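Local atomic coordinates of inositol-3-phosphate synthase (Caenorhabditis elegans, PDB entry 1VKO), a protein that belongs to the myo-inositol-1-phosphate synthase family and binds nicotinamide-adenine-dinucleotide through a Rossmann-type domain. Residues R371-E374 and I375-S379. Numbering follows the deposited sequence.
Sequences RSKE and ISKSS. With POP (pyrophosphate 2-), chain H; NAD (nicotinamide-adenine-dinucleotide), chain G.
Lys373 and Lys377, one helical turn apart, meet on the ligand-facing side of helix 367-378 and illustrate how i to i+4 spacing along an alpha-helix can deliver two ammonium groups to one anion. Their aliphatic chains cross obliquely, CG of Lys373 resting 3.7 Å from CD of Lys377, and then part. Lys373 starts with CG anti to its N (chi1 -174°) and bends twice in mid-chain, which carries NZ between the two ligands: it donates to O5 of pyrophosphate and, at 2.8 Å, to O2D of nicotinamide-adenine-dinucleotide, while Asp324 supplies a salt bridge. Lys377 bends farther out, at chi3 and chi4, and its NZ grips O3 and O6, one oxygen on each phosphorus. Gly328 N and the ammonium groups of Lys414 and Lys484 also bond the pyrophosphate, whose negative charge probably offsets the gathering of lysines. Ser376 OG is also hydrogen-bonded to Asp324, with Lys373 O a second acceptor within reach of the same proton, so one carboxylate engages two residues three apart on the helix.

Another side of the helix pairs Arg371 with Ile375. The two side chains meet at about a right angle, and Ile375 CG1 sits 3.4 Å above one face of the guanidinium, toward its rim. At the edge of that group, Arg371 NE forms a salt bridge with Glu374 OE1 at 3.0 Å, close to the guanidinium plane, but approaching the carboxylate from its anti side and 27° out of its plane. Beneath runs the regular backbone bonding, Ile375 N to Arg371 O and Lys377 N to Lys373 O. Farther along the helix Glu374 O receives Ser378 N at 2.9 Å and, weakly, Ser378 OG at 3.2 Å.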
loop_
_atom_site.group_PDB
_atom_site.type_symbol
_atom_site.label_atom_id
_atom_site.label_comp_id
_atom_site.label_asym_id
_atom_site.label_seq_id
_atom_site.Cartn_x
_atom_site.Cartn_y
_atom_site.Cartn_z
ATOM N N ARG A 371 -26.664 -1.579 -4.262
ATOM C CA ARG A 371 -27.301 -1.207 -2.979
ATOM C C ARG A 371 -27.409 -2.384 -1.989
ATOM O O ARG A 371 -26.938 -2.249 -0.846
ATOM C CB ARG A 371 -28.677 -0.527 -3.144
ATOM C CG ARG A 371 -28.705 0.986 -2.868
ATOM C CD ARG A 371 -28.960 1.407 -1.391
ATOM N NE ARG A 371 -27.791 2.062 -0.783
ATOM C CZ ARG A 371 -27.729 2.565 0.461
ATOM N NH1 ARG A 371 -28.772 2.508 1.293
ATOM N NH2 ARG A 371 -26.602 3.135 0.881
ATOM N N SER A 372 -28.015 -3.516 -2.413
ATOM C CA SER A 372 -28.098 -4.720 -1.560
ATOM C C SER A 372 -26.772 -4.867 -0.790
ATOM O O SER A 372 -26.743 -4.894 0.451
ATOM C CB SER A 372 -28.336 -6.006 -2.395
ATOM O OG SER A 372 -29.650 -6.136 -2.929
ATOM N N LYS A 373 -25.675 -4.952 -1.546
ATOM C CA LYS A 373 -24.316 -5.177 -1.009
ATOM C C LYS A 373 -23.687 -4.009 -0.211
ATOM O O LYS A 373 -23.130 -4.234 0.878
ATOM C CB LYS A 373 -23.378 -5.607 -2.146
ATOM C CG LYS A 373 -22.002 -6.009 -1.671
ATOM C CD LYS A 373 -21.969 -7.431 -1.082
ATOM C CE LYS A 373 -22.172 -8.498 -2.159
ATOM N NZ LYS A 373 -22.349 -9.801 -1.465
ATOM N N GLU A 374 -23.733 -2.788 -0.761
ATOM C CA GLU A 374 -23.324 -1.564 -0.026
ATOM C C GLU A 374 -23.849 -1.484 1.415
ATOM O O GLU A 374 -23.069 -1.235 2.333
ATOM C CB GLU A 374 -23.746 -0.296 -0.780
ATOM C CG GLU A 374 -23.289 1.022 -0.139
ATOM C CD GLU A 374 -23.668 2.223 -0.990
ATOM O OE1 GLU A 374 -24.833 2.258 -1.463
ATOM O OE2 GLU A 374 -22.804 3.118 -1.211
ATOM N N ILE A 375 -25.158 -1.679 1.602
ATOM C CA ILE A 375 -25.785 -1.648 2.940
ATOM C C ILE A 375 -25.139 -2.637 3.927
ATOM O O ILE A 375 -24.826 -2.255 5.061
ATOM C CB ILE A 375 -27.339 -1.889 2.871
ATOM C CG1 ILE A 375 -28.036 -0.791 2.048
ATOM C CG2 ILE A 375 -27.951 -2.022 4.312
ATOM C CD1 ILE A 375 -29.564 -0.924 1.960
ATOM N N SER A 376 -24.952 -3.889 3.484
ATOM C CA SER A 376 -24.431 -4.991 4.326
ATOM C C SER A 376 -22.940 -4.862 4.639
ATOM O O SER A 376 -22.498 -5.262 5.722
ATOM C CB SER A 376 -24.712 -6.362 3.686
ATOM O OG SER A 376 -23.899 -6.534 2.549
ATOM N N LYS A 377 -22.177 -4.319 3.686
ATOM C CA LYS A 377 -20.763 -3.953 3.910
ATOM C C LYS A 377 -20.584 -2.739 4.887
ATOM O O LYS A 377 -19.668 -2.725 5.734
ATOM C CB LYS A 377 -20.045 -3.713 2.560
ATOM C CG LYS A 377 -19.810 -4.991 1.689
ATOM C CD LYS A 377 -19.167 -4.642 0.338
ATOM C CE LYS A 377 -17.639 -4.440 0.430
ATOM N NZ LYS A 377 -16.832 -5.652 0.017
ATOM N N SER A 378 -21.470 -1.744 4.755
ATOM C CA SER A 378 -21.420 -0.496 5.524
ATOM C C SER A 378 -21.885 -0.659 6.975
ATOM O O SER A 378 -21.622 0.209 7.806
ATOM C CB SER A 378 -22.271 0.592 4.838
ATOM O OG SER A 378 -21.614 1.196 3.722
ATOM N N SER A 379 -22.577 -1.761 7.276
ATOM C CA SER A 379 -23.317 -1.913 8.559
ATOM C C SER A 379 -22.518 -2.376 9.800
ATOM O O SER A 379 -23.026 -2.271 10.921
ATOM C CB SER A 379 -24.564 -2.812 8.362
ATOM O OG SER A 379 -24.246 -4.209 8.303
HETATM P P1 POP H . -16.073 -9.152 1.764
HETATM O O1 POP H . -15.868 -9.932 3.055
HETATM O O2 POP H . -14.823 -9.220 0.919
HETATM O O3 POP H . -16.360 -7.696 2.098
HETATM O O POP H . -17.288 -9.837 0.916
HETATM P P2 POP H . -17.860 -9.361 -0.536
HETATM O O4 POP H . -17.265 -10.279 -1.598
HETATM O O5 POP H . -19.381 -9.449 -0.505
HETATM O O6 POP H . -17.507 -7.932 -0.963
HETATM P PA NAD G . -21.662 -16.226 -9.733
HETATM O O1A NAD G . -22.204 -15.402 -10.799
HETATM O O2A NAD G . -20.456 -16.908 -10.232
HETATM O O5B NAD G . -22.813 -17.211 -9.264
HETATM C C5B NAD G . -24.152 -16.893 -9.496
HETATM C C4B NAD G . -24.798 -18.095 -10.159
HETATM O O4B NAD G . -26.166 -18.108 -9.818
HETATM C C3B NAD G . -24.727 -18.031 -11.658
HETATM O O3B NAD G . -24.559 -19.383 -12.057
HETATM C C2B NAD G . -26.098 -17.628 -12.121
HETATM O O2B NAD G . -26.368 -18.476 -13.236
HETATM C C1B NAD G . -26.972 -18.089 -10.959
HETATM N N9A NAD G . -28.289 -17.443 -10.722
HETATM C C8A NAD G . -28.670 -16.143 -10.858
HETATM N N7A NAD G . -29.982 -16.050 -10.544
HETATM C C5A NAD G . -30.474 -17.257 -10.209
HETATM C C6A NAD G . -31.746 -17.731 -9.845
HETATM N N6A NAD G . -32.843 -16.957 -9.802
HETATM N N1A NAD G . -31.902 -19.070 -9.592
HETATM C C2A NAD G . -30.851 -19.931 -9.722
HETATM N N3A NAD G . -29.641 -19.457 -10.116
HETATM C C4A NAD G . -29.426 -18.145 -10.350
HETATM O O3 NAD G . -21.354 -15.365 -8.394
HETATM P PN NAD G . -20.608 -16.044 -7.162
HETATM O O1N NAD G . -20.865 -17.506 -7.248
HETATM O O2N NAD G . -19.226 -15.559 -7.165
HETATM O O5D NAD G . -21.424 -15.582 -5.839
HETATM C C5D NAD G . -22.839 -15.658 -5.791
HETATM C C4D NAD G . -23.488 -14.731 -4.746
HETATM O O4D NAD G . -22.820 -14.838 -3.512
HETATM C C3D NAD G . -23.468 -13.245 -5.124
HETATM O O3D NAD G . -24.694 -12.675 -4.759
HETATM C C2D NAD G . -22.463 -12.656 -4.168
HETATM O O2D NAD G . -22.701 -11.309 -3.788
HETATM C C1D NAD G . -22.648 -13.547 -2.970
HETATM N N1N NAD G . -21.461 -13.345 -2.147
HETATM C C2N NAD G . -20.235 -13.679 -2.630
HETATM C C3N NAD G . -19.127 -13.452 -1.844
HETATM C C7N NAD G . -17.893 -14.169 -2.242
HETATM O O7N NAD G . -17.985 -14.905 -3.448
HETATM N N7N NAD G . -16.803 -14.111 -1.467
HETATM C C4N NAD G . -19.250 -12.901 -0.553
HETATM C C5N NAD G . -20.500 -12.552 -0.091
HETATM C C6N NAD G . -21.619 -12.772 -0.909
#